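Local coordinates for Tll1590 protein (PDB 6LDQ) that belongs to the GT-B clan of glycosyltransferases through a Rossmann-like domain of the glycosyl transferase 4 type, at residues Thr51-Asp55 with Leu78-Pro82; Arg72-Gly76 with Lys92-Phe97; Leu86-Pro91 with Trp114-Val119; Glu160-Glu165 with Val185-Thr191. All blocks are in the same frame, centred on the assembly; numbering follows the deposited sequence.

Overall arrangement
The four contacts illustrate how a Rossmann-like domain ties its loops and helices to a mostly parallel sheet. Contacts 1 and 2 alternate along the chain and lie at the ends of the neighbouring strands 47-52 and 68-73, their centres about 11 Å apart; Arg52 of contact 1 reaches Ala75 of contact 2. Helix 90-104 is common to contacts 2 and 3, whose centres are about 10 Å apart, and contact 3 joins it to helix 113-126. Contact 4 comes last in sequence, about 17 Å from contact 3 between centres, yet Trp114 touches Glu160. Packing thus runs from one flank of the domain to the other, all within one glycosyl transferase 4-like region.

Contact 1 of 4, residues Thr51-Asp55 with Leu78-Pro82; sequences TRKTD and LTYIP
Arg52 and Thr54 both close on Thr79, forming the compact part of the contact. NH1 of Arg52 gives a hydrogen bond of 2.9 Å to the carbonyl O of Thr79, which lies at the edge of the guanidinium and close to its plane. The donor approaches the carbonyl almost end-on (C=O...N 176°), although the N-H...O angle is only 138°. O of Thr54 comes within 3.1 Å of CA of Thr79, and CA of Thr54 makes a CA-H...O contact with O of Thr79. Ile81 crosses the arginine at about a right angle, its CD1 3.4 Å from Arg52 NH2. A water accepts from Arg52 NH1 and from N of Ile81. NH2 also bonds to the carbonyls of Ala75 and Pro77; these bonds should fix the rotation of the guanidinium.

Lys53 and Leu78 pack more loosely, side by side, with CB of Lys53 3.7 Å from CD2 of Leu78, while the ammonium continues to a salt bridge with Asp60. The Thr79 and Tyr80 side chains belong to the exposed side. Loop 78-82 lies across the end of strand 47-52; Thr51, Lys53 and Thr54 also touch Arg72 of the neighbouring strand 68-73, and Leu86, ahead of helix 90-104, touches Arg52 and Ile81.

Contact 2 of 4, residues Arg72-Gly76 with Lys92-Phe97; sequences RLQAG and KFVEAF
Leu73 lays its CD1 methyl over one face of the Phe93 ring, a CH-pi contact with the carbon 3.9 Å from the ring centroid of Phe93. The methyl is displaced somewhat toward the rim, 18° off the ring normal, and the two side chains cross at about a right angle. Phe93 presents that face because its CG is anti to the backbone N (chi1 -165°), which carries the ring away from the helix axis to meet the leucine methyl.

The rest of Leu73 settles on the next turn of the helix. Its CB lies 3.8 Å from CB of Ala96, and its CD2 rests near the same alanine, while CD1 also meets CB of Phe97 at 4.1 Å. One leucine therefore spans three helical positions, and Ala96, lying between Phe93 and Phe97 in sequence, meets it with its methyl alone.

At Ala75 the backbones come closest. Its CB sits 3.5 Å from the backbone N of Phe93 and 3.8 Å from that residue's CB, so that it packs on the helix backbone as much as on a side chain. Farther out, the aliphatic part of Lys92 covers the turn, with CD of Lys92 3.7 Å from N of Gly76. Across the two segments the join is apolar, without a hydrogen bond.

Helix 90-104 is thereby held on the sheet near the end of strand 68-73. Phe93 and Phe97 continue inward to Phe50 of strand 47-52 and Ile11 of strand 8-11, while Val119 and Leu123 of helix 113-126 flank them.

Contact 3 of 4, residues Leu86-Pro91 with Trp114-Val119; sequences LFETLP and WLSGWV
Phe87 meets two tryptophans through one side of its ring, in different ways, the three making an aromatic cluster. Toward Trp118 the arrangement is T-shaped: the Phe87 edge points at the indole face, with CE1 of Phe87 3.6 Å from CD1 of Trp118 and the planes at 73°. Toward Trp114 the planes are only 27° apart, but the rings are slid so far that they barely overlap; CD1 of Phe87 meets CZ3 of Trp114 at 3.6 Å. With chi1 at -172°, CG lies opposite the backbone N and the ring extends toward helix 113-126.

Leu90 lies against the six-membered part of the same Trp118 indole, CB of Leu90 being 3.6 Å from CE3 of Trp118. Its CD1 is set still closer to the backbone, 3.2 Å from O of Leu115. Pro91 crosses Trp118 at about a right angle, with CG of Pro91 4.0 Å from CH2 of the indole. CD1 of Leu115 rests 3.9 Å from CB of Leu86, while its CG stands over the centre of a Trp114 ring face.

The 3-10 turn 87-89, which carries Phe87, is held from within, since the carbonyl O of Leu86 accepts from both N and OG1 of Thr89. This layer joins the start of helix 90-104 to helix 113-126; helix 153-166 closes it from beyond, with Thr155 against Phe87, Arg156 and Glu160 against Trp114, and Val159 against Trp118.

Contact 4 of 4, residues Glu160-Glu165 with Val185-Thr191; sequences EKAILE and VSKAGQT
The loop linking helix 175-185 to strand 191-193, the helix-to-strand connection of a beta-alpha-beta unit in the Rossmann-like fold, wraps round one side of helix 153-166, where Leu164 is its main partner. CD1 of Leu164 reaches 3.9 Å from CG1 of Val185, the two side chains crossing at about a right angle, and it meets CB of Ser186 as well. CD2, the other branch, lies 3.8 Å from the carbonyl O of Ala188. The leucine thus fills the inner curve of the loop.

One turn earlier, Glu160 runs past Val185, with OE2 of Glu160 3.7 Å from CG2 of the valine. Lys161 keeps an extended chain alongside, and its CE comes 3.3 Å from O of Val185. Farther toward solvent, CG of Glu165 touches CB of Ala188 at a looser 4.1 Å.

Gly189 passes closest to the helix backbone: its CA is 3.2 Å from O of Leu164, an approach that the lack of a side chain permits, with the backbone at a positive phi of 87°. That carbonyl receives a hydrogen bond from a water, which accepts one from N of Gln190. No hydrogen bond runs directly between the two segments; the water supplies the polar link.

The loop is held by a bond of its own and by Arg182 of the preceding helix, which binds the carbonyls of Ser186, Ala188 and Gly189. With chi1 at 173°, the Ser186 hydroxyl is turned along the chain, where OG accepts from N of Ala188 at 3.0 Å. This Ser186-Ala188 bond makes an ST turn, here set in the beta-alpha-beta crossover between the parallel strands 169-172 and 191-193.

Contact 1 of 4, residues Thr51-Asp55 with Leu78-Pro82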
loop_
_atom_site.group_PDB
_atom_site.type_symbol
_atom_site.label_atom_id
_atom_site.label_comp_id
_atom_site.label_asym_id
_atom_site.label_seq_id
_atom_site.Cartn_x
_atom_site.Cartn_y
_atom_site.Cartn_z
ATOM N N THR A 51 -7.983 5.006 -1.535
ATOM C CA THR A 51 -8.914 3.903 -1.389
ATOM C C THR A 51 -10.011 4.107 -2.429
ATOM O O THR A 51 -10.059 5.133 -3.120
ATOM C CB THR A 51 -9.455 3.812 0.060
ATOM O OG1 THR A 51 -10.281 2.636 0.210
ATOM C CG2 THR A 51 -10.243 5.072 0.459
ATOM N N ARG A 52 -10.868 3.099 -2.590
ATOM C CA ARG A 52 -11.945 3.211 -3.554
ATOM C C ARG A 52 -13.124 3.971 -2.958
ATOM O O ARG A 52 -13.347 3.974 -1.742
ATOM C CB ARG A 52 -12.407 1.821 -4.034
ATOM C CG ARG A 52 -13.057 0.958 -2.945
ATOM C CD ARG A 52 -13.415 -0.449 -3.505
ATOM N NE ARG A 52 -14.018 -0.308 -4.820
ATOM C CZ ARG A 52 -15.329 -0.332 -5.032
ATOM N NH1 ARG A 52 -16.144 -0.543 -4.011
ATOM N NH2 ARG A 52 -15.822 -0.153 -6.259
ATOM N N LYS A 53 -13.878 4.628 -3.837
ATOM C CA LYS A 53 -15.173 5.170 -3.459
ATOM C C LYS A 53 -16.183 4.048 -3.297
ATOM O O LYS A 53 -16.191 3.089 -4.073
ATOM C CB LYS A 53 -15.681 6.130 -4.522
ATOM C CG LYS A 53 -15.150 7.508 -4.430
ATOM C CD LYS A 53 -15.935 8.397 -5.363
ATOM C CE LYS A 53 -15.542 9.851 -5.187
ATOM N NZ LYS A 53 -16.084 10.687 -6.302
ATOM N N THR A 54 -17.039 4.173 -2.288
ATOM C CA THR A 54 -18.081 3.188 -2.038
ATOM C C THR A 54 -19.468 3.823 -1.998
ATOM O O THR A 54 -20.440 3.152 -1.632
ATOM C CB THR A 54 -17.792 2.425 -0.738
ATOM O OG1 THR A 54 -17.826 3.322 0.377
ATOM C CG2 THR A 54 -16.411 1.764 -0.792
ATOM N N ASP A 55 -19.584 5.103 -2.375
ATOM C CA ASP A 55 -20.872 5.783 -2.477
ATOM C C ASP A 55 -20.730 6.949 -3.440
ATOM O O ASP A 55 -19.697 7.637 -3.406
ATOM C CB ASP A 55 -21.347 6.281 -1.106
ATOM C CG ASP A 55 -22.757 6.837 -1.146
ATOM O OD1 ASP A 55 -22.958 7.920 -1.737
ATOM O OD2 ASP A 55 -23.669 6.185 -0.593
ATOM N N LEU A 78 -20.007 2.307 -7.303
ATOM C CA LEU A 78 -20.065 3.204 -6.155
ATOM C C LEU A 78 -20.940 2.580 -5.063
ATOM O O LEU A 78 -22.024 3.058 -4.720
ATOM C CB LEU A 78 -20.563 4.576 -6.587
ATOM C CG LEU A 78 -19.689 5.255 -7.652
ATOM C CD1 LEU A 78 -20.364 6.487 -8.219
ATOM C CD2 LEU A 78 -18.307 5.625 -7.107
ATOM N N THR A 79 -20.421 1.489 -4.495
ATOM C CA THR A 79 -21.094 0.746 -3.439
ATOM C C THR A 79 -20.029 -0.004 -2.650
ATOM O O THR A 79 -18.883 -0.124 -3.089
ATOM C CB THR A 79 -22.145 -0.211 -4.021
ATOM O OG1 THR A 79 -22.971 -0.728 -2.969
ATOM C CG2 THR A 79 -21.466 -1.367 -4.756
ATOM N N TYR A 80 -20.416 -0.515 -1.479
ATOM C CA TYR A 80 -19.506 -1.349 -0.701
ATOM C C TYR A 80 -19.353 -2.717 -1.355
ATOM O O TYR A 80 -20.327 -3.465 -1.509
ATOM C CB TYR A 80 -19.985 -1.516 0.740
ATOM C CG TYR A 80 -19.037 -2.405 1.508
ATOM C CD1 TYR A 80 -17.852 -1.896 2.027
ATOM C CD2 TYR A 80 -19.294 -3.765 1.661
ATOM C CE1 TYR A 80 -16.966 -2.702 2.697
ATOM C CE2 TYR A 80 -18.409 -4.585 2.331
ATOM C CZ TYR A 80 -17.252 -4.049 2.850
ATOM O OH TYR A 80 -16.372 -4.860 3.519
ATOM N N ILE A 81 -18.120 -3.056 -1.717
ATOM C CA ILE A 81 -17.788 -4.342 -2.306
ATOM C C ILE A 81 -16.809 -5.044 -1.364
ATOM O O ILE A 81 -15.786 -4.459 -1.011
ATOM C CB ILE A 81 -17.179 -4.199 -3.710
ATOM C CG1 ILE A 81 -18.211 -3.573 -4.662
ATOM C CG2 ILE A 81 -16.720 -5.539 -4.235
ATOM C CD1 ILE A 81 -17.620 -3.068 -5.956
ATOM N N PRO A 82 -17.088 -6.268 -0.931
ATOM C CA PRO A 82 -16.147 -6.960 -0.047
ATOM C C PRO A 82 -14.898 -7.392 -0.803
ATOM O O PRO A 82 -14.872 -7.448 -2.033
ATOM C CB PRO A 82 -16.950 -8.164 0.457
ATOM C CG PRO A 82 -17.934 -8.435 -0.641
ATOM C CD PRO A 82 -18.260 -7.095 -1.270
HETATM O O HOH W 1 -15.419 -1.734 -1.186
#

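Contact 2 of 4, residues Arg72-Gly76 with Lys92-Phe97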
loop_
_atom_site.group_PDB
_atom_site.type_symbol
_atom_site.label_atom_id
_atom_site.label_comp_id
_atom_site.label_asym_id
_atom_site.label_seq_id
_atom_site.Cartn_x
_atom_site.Cartn_y
_atom_site.Cartn_z
ATOM N N ARG A 72 -10.284 9.330 -2.606
ATOM C CA ARG A 72 -11.208 8.240 -2.914
ATOM C C ARG A 72 -11.427 8.198 -4.419
ATOM O O ARG A 72 -11.875 9.183 -5.022
ATOM C CB ARG A 72 -12.525 8.398 -2.154
ATOM C CG ARG A 72 -12.330 8.332 -0.654
ATOM C CD ARG A 72 -13.592 8.607 0.131
ATOM N NE ARG A 72 -14.515 7.481 0.085
ATOM C CZ ARG A 72 -14.434 6.415 0.871
ATOM N NH1 ARG A 72 -13.465 6.330 1.771
ATOM N NH2 ARG A 72 -15.322 5.431 0.750
ATOM N N LEU A 73 -11.085 7.073 -5.030
ATOM C CA LEU A 73 -11.086 6.975 -6.473
ATOM C C LEU A 73 -12.322 6.208 -6.906
ATOM O O LEU A 73 -12.697 5.215 -6.277
ATOM C CB LEU A 73 -9.829 6.276 -6.989
ATOM C CG LEU A 73 -8.459 6.853 -6.601
ATOM C CD1 LEU A 73 -7.382 5.820 -6.869
ATOM C CD2 LEU A 73 -8.172 8.143 -7.373
ATOM N N GLN A 74 -12.974 6.699 -7.950
ATOM C CA GLN A 74 -14.043 5.923 -8.559
ATOM C C GLN A 74 -13.402 4.774 -9.321
ATOM O O GLN A 74 -12.645 4.986 -10.275
ATOM C CB GLN A 74 -14.908 6.792 -9.461
ATOM C CG GLN A 74 -16.048 6.011 -10.098
ATOM C CD GLN A 74 -17.122 6.908 -10.697
ATOM O OE1 GLN A 74 -17.084 8.135 -10.552
ATOM N NE2 GLN A 74 -18.087 6.295 -11.378
ATOM N N ALA A 75 -13.654 3.549 -8.865
ATOM C CA ALA A 75 -13.031 2.387 -9.490
ATOM C C ALA A 75 -13.966 1.197 -9.264
ATOM O O ALA A 75 -13.901 0.525 -8.233
ATOM C CB ALA A 75 -11.644 2.140 -8.925
ATOM N N GLY A 76 -14.844 0.960 -10.234
ATOM C CA GLY A 76 -15.903 0.000 -10.059
ATOM C C GLY A 76 -17.090 0.636 -9.369
ATOM O O GLY A 76 -17.097 1.836 -9.068
ATOM N N LYS A 92 -9.435 -0.646 -13.103
ATOM C CA LYS A 92 -9.984 0.698 -13.025
ATOM C C LYS A 92 -9.300 1.496 -11.922
ATOM O O LYS A 92 -9.048 2.698 -12.085
ATOM C CB LYS A 92 -11.495 0.649 -12.795
ATOM C CG LYS A 92 -12.281 -0.100 -13.882
ATOM C CD LYS A 92 -13.709 -0.416 -13.440
ATOM C CE LYS A 92 -14.689 -0.260 -14.594
ATOM N NZ LYS A 92 -16.067 -0.744 -14.252
ATOM N N PHE A 93 -8.998 0.841 -10.791
ATOM C CA PHE A 93 -8.270 1.520 -9.713
ATOM C C PHE A 93 -6.885 1.938 -10.171
ATOM O O PHE A 93 -6.399 3.021 -9.806
ATOM C CB PHE A 93 -8.187 0.628 -8.476
ATOM C CG PHE A 93 -7.786 1.357 -7.221
ATOM C CD1 PHE A 93 -6.462 1.678 -6.986
ATOM C CD2 PHE A 93 -8.731 1.696 -6.275
ATOM C CE1 PHE A 93 -6.086 2.353 -5.830
ATOM C CE2 PHE A 93 -8.372 2.365 -5.116
ATOM C CZ PHE A 93 -7.050 2.688 -4.891
ATOM N N VAL A 94 -6.246 1.115 -10.996
ATOM C CA VAL A 94 -4.926 1.451 -11.520
ATOM C C VAL A 94 -4.995 2.690 -12.408
ATOM O O VAL A 94 -4.142 3.581 -12.316
ATOM C CB VAL A 94 -4.326 0.250 -12.273
ATOM C CG1 VAL A 94 -3.228 0.705 -13.206
ATOM C CG2 VAL A 94 -3.805 -0.825 -11.282
ATOM N N GLU A 95 -6.006 2.760 -13.284
ATOM C CA GLU A 95 -6.169 3.910 -14.178
ATOM C C GLU A 95 -6.467 5.191 -13.403
ATOM O O GLU A 95 -5.937 6.264 -13.730
ATOM C CB GLU A 95 -7.301 3.640 -15.191
ATOM C CG GLU A 95 -8.079 4.917 -15.605
ATOM C CD GLU A 95 -9.202 4.665 -16.618
ATOM O OE1 GLU A 95 -9.651 3.508 -16.756
ATOM O OE2 GLU A 95 -9.640 5.634 -17.271
ATOM N N ALA A 96 -7.351 5.108 -12.407
ATOM C CA ALA A 96 -7.677 6.274 -11.597
ATOM C C ALA A 96 -6.460 6.770 -10.827
ATOM O O ALA A 96 -6.236 7.986 -10.709
ATOM C CB ALA A 96 -8.809 5.929 -10.635
ATOM N N PHE A 97 -5.667 5.837 -10.283
ATOM C CA PHE A 97 -4.470 6.215 -9.541
ATOM C C PHE A 97 -3.435 6.852 -10.455
ATOM O O PHE A 97 -2.736 7.799 -10.052
ATOM C CB PHE A 97 -3.868 4.998 -8.830
ATOM C CG PHE A 97 -2.577 5.302 -8.097
ATOM C CD1 PHE A 97 -2.602 5.809 -6.808
ATOM C CD2 PHE A 97 -1.340 5.111 -8.707
ATOM C CE1 PHE A 97 -1.417 6.109 -6.131
ATOM C CE2 PHE A 97 -0.148 5.420 -8.029
ATOM C CZ PHE A 97 -0.195 5.905 -6.749
#

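Contact 3 of 4, residues Leu86-Pro91 with Trp114-Val119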
loop_
_atom_site.group_PDB
_atom_site.type_symbol
_atom_site.label_atom_id
_atom_site.label_comp_id
_atom_site.label_asym_id
_atom_site.label_seq_id
_atom_site.Cartn_x
_atom_site.Cartn_y
_atom_site.Cartn_z
ATOM N N LEU A 86 -13.337 -7.785 -5.081
ATOM C CA LEU A 86 -12.690 -6.555 -5.516
ATOM C C LEU A 86 -11.743 -6.754 -6.688
ATOM O O LEU A 86 -11.517 -5.798 -7.440
ATOM C CB LEU A 86 -11.925 -5.912 -4.343
ATOM C CG LEU A 86 -12.801 -5.012 -3.467
ATOM C CD1 LEU A 86 -11.980 -4.322 -2.380
ATOM C CD2 LEU A 86 -13.525 -3.974 -4.328
ATOM N N PHE A 87 -11.182 -7.963 -6.868
ATOM C CA PHE A 87 -10.135 -8.153 -7.876
ATOM C C PHE A 87 -10.520 -7.589 -9.247
ATOM O O PHE A 87 -9.679 -7.004 -9.947
ATOM C CB PHE A 87 -9.776 -9.636 -8.008
ATOM C CG PHE A 87 -8.582 -9.870 -8.876
ATOM C CD1 PHE A 87 -7.315 -9.570 -8.416
ATOM C CD2 PHE A 87 -8.729 -10.340 -10.166
ATOM C CE1 PHE A 87 -6.214 -9.757 -9.231
ATOM C CE2 PHE A 87 -7.638 -10.529 -10.977
ATOM C CZ PHE A 87 -6.384 -10.239 -10.518
ATOM N N GLU A 88 -11.786 -7.762 -9.662
ATOM C CA GLU A 88 -12.152 -7.340 -11.011
ATOM C C GLU A 88 -12.249 -5.821 -11.164
ATOM O O GLU A 88 -12.430 -5.353 -12.296
ATOM C CB GLU A 88 -13.479 -7.987 -11.438
ATOM C CG GLU A 88 -14.748 -7.321 -10.897
ATOM C CD GLU A 88 -16.006 -8.146 -11.166
ATOM O OE1 GLU A 88 -15.930 -9.100 -11.966
ATOM O OE2 GLU A 88 -17.071 -7.845 -10.580
ATOM N N THR A 89 -12.141 -5.056 -10.065
ATOM C CA THR A 89 -12.220 -3.599 -10.079
ATOM C C THR A 89 -10.859 -2.923 -10.213
ATOM O O THR A 89 -10.814 -1.709 -10.473
ATOM C CB THR A 89 -12.892 -3.071 -8.795
ATOM O OG1 THR A 89 -11.963 -3.120 -7.699
ATOM C CG2 THR A 89 -14.103 -3.913 -8.439
ATOM N N LEU A 90 -9.769 -3.685 -10.088
ATOM C CA LEU A 90 -8.396 -3.219 -9.920
ATOM C C LEU A 90 -7.822 -2.541 -11.167
ATOM O O LEU A 90 -7.126 -1.523 -11.018
ATOM C CB LEU A 90 -7.499 -4.381 -9.463
ATOM C CG LEU A 90 -7.911 -4.972 -8.106
ATOM C CD1 LEU A 90 -6.804 -5.837 -7.480
ATOM C CD2 LEU A 90 -8.323 -3.850 -7.128
ATOM N N PRO A 91 -8.081 -3.033 -12.391
ATOM C CA PRO A 91 -7.656 -2.263 -13.574
ATOM C C PRO A 91 -8.216 -0.848 -13.608
ATOM O O PRO A 91 -7.541 0.062 -14.108
ATOM C CB PRO A 91 -8.189 -3.098 -14.752
ATOM C CG PRO A 91 -8.194 -4.490 -14.238
ATOM C CD PRO A 91 -8.560 -4.381 -12.774
ATOM N N TRP A 114 -3.111 -8.001 -0.457
ATOM C CA TRP A 114 -2.660 -8.473 -1.764
ATOM C C TRP A 114 -3.363 -7.767 -2.916
ATOM O O TRP A 114 -2.758 -7.589 -3.981
ATOM C CB TRP A 114 -2.829 -10.002 -1.858
ATOM C CG TRP A 114 -4.227 -10.514 -2.009
ATOM C CD1 TRP A 114 -5.064 -10.922 -1.009
ATOM C CD2 TRP A 114 -4.933 -10.743 -3.242
ATOM N NE1 TRP A 114 -6.263 -11.374 -1.545
ATOM C CE2 TRP A 114 -6.204 -11.262 -2.910
ATOM C CE3 TRP A 114 -4.617 -10.549 -4.588
ATOM C CZ2 TRP A 114 -7.145 -11.610 -3.882
ATOM C CZ3 TRP A 114 -5.557 -10.881 -5.548
ATOM C CH2 TRP A 114 -6.805 -11.399 -5.190
ATOM N N LEU A 115 -4.617 -7.333 -2.715
ATOM C CA LEU A 115 -5.386 -6.678 -3.780
ATOM C C LEU A 115 -4.750 -5.346 -4.188
ATOM O O LEU A 115 -4.534 -5.077 -5.371
ATOM C CB LEU A 115 -6.834 -6.449 -3.319
ATOM C CG LEU A 115 -7.754 -7.670 -3.168
ATOM C CD1 LEU A 115 -8.910 -7.335 -2.256
ATOM C CD2 LEU A 115 -8.269 -8.130 -4.533
ATOM N N SER A 116 -4.477 -4.489 -3.218
ATOM C CA SER A 116 -3.699 -3.286 -3.511
ATOM C C SER A 116 -2.333 -3.649 -4.087
ATOM O O SER A 116 -1.791 -2.915 -4.920
ATOM C CB SER A 116 -3.541 -2.460 -2.243
ATOM O OG SER A 116 -4.792 -2.291 -1.589
ATOM N N GLY A 117 -1.783 -4.807 -3.698
ATOM C CA GLY A 117 -0.471 -5.195 -4.188
ATOM C C GLY A 117 -0.433 -5.500 -5.665
ATOM O O GLY A 117 0.564 -5.226 -6.335
ATOM N N TRP A 118 -1.498 -6.125 -6.185
ATOM C CA TRP A 118 -1.683 -6.217 -7.628
ATOM C C TRP A 118 -1.548 -4.838 -8.281
ATOM O O TRP A 118 -0.874 -4.670 -9.306
ATOM C CB TRP A 118 -3.063 -6.817 -7.912
ATOM C CG TRP A 118 -3.221 -7.282 -9.316
ATOM C CD1 TRP A 118 -2.875 -8.510 -9.821
ATOM C CD2 TRP A 118 -3.732 -6.525 -10.409
ATOM N NE1 TRP A 118 -3.162 -8.556 -11.167
ATOM C CE2 TRP A 118 -3.681 -7.347 -11.551
ATOM C CE3 TRP A 118 -4.218 -5.217 -10.535
ATOM C CZ2 TRP A 118 -4.117 -6.914 -12.808
ATOM C CZ3 TRP A 118 -4.659 -4.786 -11.788
ATOM C CH2 TRP A 118 -4.613 -5.640 -12.907
ATOM N N VAL A 119 -2.190 -3.841 -7.694
ATOM C CA VAL A 119 -2.055 -2.482 -8.222
ATOM C C VAL A 119 -0.587 -2.067 -8.188
ATOM O O VAL A 119 -0.034 -1.578 -9.181
ATOM C CB VAL A 119 -2.958 -1.513 -7.436
ATOM C CG1 VAL A 119 -2.660 -0.051 -7.804
ATOM C CG2 VAL A 119 -4.440 -1.841 -7.661
#

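Contact 4 of 4, residues Glu160-Glu165 with Val185-Thr191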
loop_
_atom_site.group_PDB
_atom_site.type_symbol
_atom_site.label_atom_id
_atom_site.label_comp_id
_atom_site.label_asym_id
_atom_site.label_seq_id
_atom_site.Cartn_x
_atom_site.Cartn_y
_atom_site.Cartn_z
ATOM N N GLU A 160 0.312 -13.017 -4.809
ATOM C CA GLU A 160 1.152 -12.881 -3.626
ATOM C C GLU A 160 2.592 -13.301 -3.911
ATOM O O GLU A 160 3.541 -12.700 -3.390
ATOM C CB GLU A 160 0.538 -13.676 -2.472
ATOM C CG GLU A 160 -0.837 -13.127 -2.077
ATOM C CD GLU A 160 -1.346 -13.604 -0.735
ATOM O OE1 GLU A 160 -2.052 -12.822 -0.072
ATOM O OE2 GLU A 160 -1.079 -14.761 -0.359
ATOM N N LYS A 161 2.781 -14.332 -4.733
ATOM C CA LYS A 161 4.132 -14.690 -5.156
ATOM C C LYS A 161 4.766 -13.558 -5.966
ATOM O O LYS A 161 5.925 -13.177 -5.732
ATOM C CB LYS A 161 4.102 -15.985 -5.969
ATOM C CG LYS A 161 3.835 -17.240 -5.129
ATOM C CD LYS A 161 3.682 -18.444 -6.035
ATOM C CE LYS A 161 3.260 -19.660 -5.231
ATOM N NZ LYS A 161 3.355 -20.875 -6.061
ATOM N N ALA A 162 4.020 -12.998 -6.915
ATOM C CA ALA A 162 4.570 -11.926 -7.745
ATOM C C ALA A 162 4.978 -10.726 -6.902
ATOM O O ALA A 162 5.978 -10.067 -7.192
ATOM C CB ALA A 162 3.563 -11.503 -8.813
ATOM N N ILE A 163 4.217 -10.434 -5.854
ATOM C CA ILE A 163 4.534 -9.294 -5.004
ATOM C C ILE A 163 5.802 -9.570 -4.201
ATOM O O ILE A 163 6.717 -8.742 -4.156
ATOM C CB ILE A 163 3.349 -8.966 -4.087
ATOM C CG1 ILE A 163 2.170 -8.444 -4.907
ATOM C CG2 ILE A 163 3.763 -7.891 -3.078
ATOM C CD1 ILE A 163 0.855 -8.572 -4.194
ATOM N N LEU A 164 5.882 -10.751 -3.577
ATOM C CA LEU A 164 7.077 -11.099 -2.816
ATOM C C LEU A 164 8.327 -11.027 -3.682
ATOM O O LEU A 164 9.393 -10.602 -3.214
ATOM C CB LEU A 164 6.930 -12.495 -2.208
ATOM C CG LEU A 164 6.053 -12.567 -0.962
ATOM C CD1 LEU A 164 5.633 -14.027 -0.720
ATOM C CD2 LEU A 164 6.810 -11.997 0.246
ATOM N N GLU A 165 8.205 -11.404 -4.957
ATOM C CA GLU A 165 9.362 -11.474 -5.841
ATOM C C GLU A 165 9.820 -10.111 -6.344
ATOM O O GLU A 165 10.999 -9.945 -6.665
ATOM C CB GLU A 165 9.049 -12.372 -7.041
ATOM C CG GLU A 165 8.969 -13.840 -6.701
ATOM C CD GLU A 165 8.387 -14.659 -7.837
ATOM O OE1 GLU A 165 7.668 -14.084 -8.680
ATOM O OE2 GLU A 165 8.645 -15.876 -7.881
ATOM N N VAL A 185 3.016 -19.857 0.792
ATOM C CA VAL A 185 3.036 -18.964 -0.360
ATOM C C VAL A 185 4.401 -19.013 -1.040
ATOM O O VAL A 185 4.518 -19.510 -2.162
ATOM C CB VAL A 185 2.657 -17.524 0.042
ATOM C CG1 VAL A 185 2.750 -16.581 -1.163
ATOM C CG2 VAL A 185 1.267 -17.487 0.645
ATOM N N SER A 186 5.438 -18.487 -0.392
ATOM C CA SER A 186 6.738 -18.456 -1.052
ATOM C C SER A 186 7.803 -18.053 -0.046
ATOM O O SER A 186 7.539 -17.256 0.860
ATOM C CB SER A 186 6.738 -17.476 -2.235
ATOM O OG SER A 186 8.033 -17.336 -2.779
ATOM N N LYS A 187 9.012 -18.580 -0.241
ATOM C CA LYS A 187 10.178 -18.192 0.550
ATOM C C LYS A 187 10.905 -16.983 -0.021
ATOM O O LYS A 187 11.880 -16.509 0.585
ATOM C CB LYS A 187 11.174 -19.353 0.645
ATOM C CG LYS A 187 10.602 -20.655 1.200
ATOM C CD LYS A 187 11.253 -21.014 2.511
ATOM C CE LYS A 187 10.307 -21.798 3.413
ATOM N NZ LYS A 187 9.525 -22.837 2.676
ATOM N N ALA A 188 10.473 -16.491 -1.173
ATOM C CA ALA A 188 11.158 -15.410 -1.854
ATOM C C ALA A 188 10.894 -14.076 -1.154
ATOM O O ALA A 188 9.969 -13.936 -0.352
ATOM C CB ALA A 188 10.721 -15.359 -3.322
ATOM N N GLY A 189 11.731 -13.091 -1.471
ATOM C CA GLY A 189 11.506 -11.716 -1.064
ATOM C C GLY A 189 12.061 -11.393 0.314
ATOM O O GLY A 189 12.473 -12.265 1.086
ATOM N N GLN A 190 12.070 -10.096 0.622
ATOM C CA GLN A 190 12.502 -9.592 1.920
ATOM C C GLN A 190 11.269 -9.229 2.740
ATOM O O GLN A 190 10.470 -8.388 2.322
ATOM C CB GLN A 190 13.421 -8.378 1.764
ATOM C CG GLN A 190 14.592 -8.350 2.764
ATOM C CD GLN A 190 15.193 -6.961 2.933
ATOM O OE1 GLN A 190 14.733 -5.994 2.322
ATOM N NE2 GLN A 190 16.228 -6.857 3.770
ATOM N N THR A 191 11.103 -9.883 3.887
ATOM C CA THR A 191 10.045 -9.568 4.832
ATOM C C THR A 191 10.639 -8.871 6.051
ATOM O O THR A 191 11.772 -9.149 6.452
ATOM C CB THR A 191 9.278 -10.828 5.264
ATOM O OG1 THR A 191 10.203 -11.897 5.529
ATOM C CG2 THR A 191 8.291 -11.280 4.157
HETATM O O HOH W 2 10.387 -8.670 -1.641
#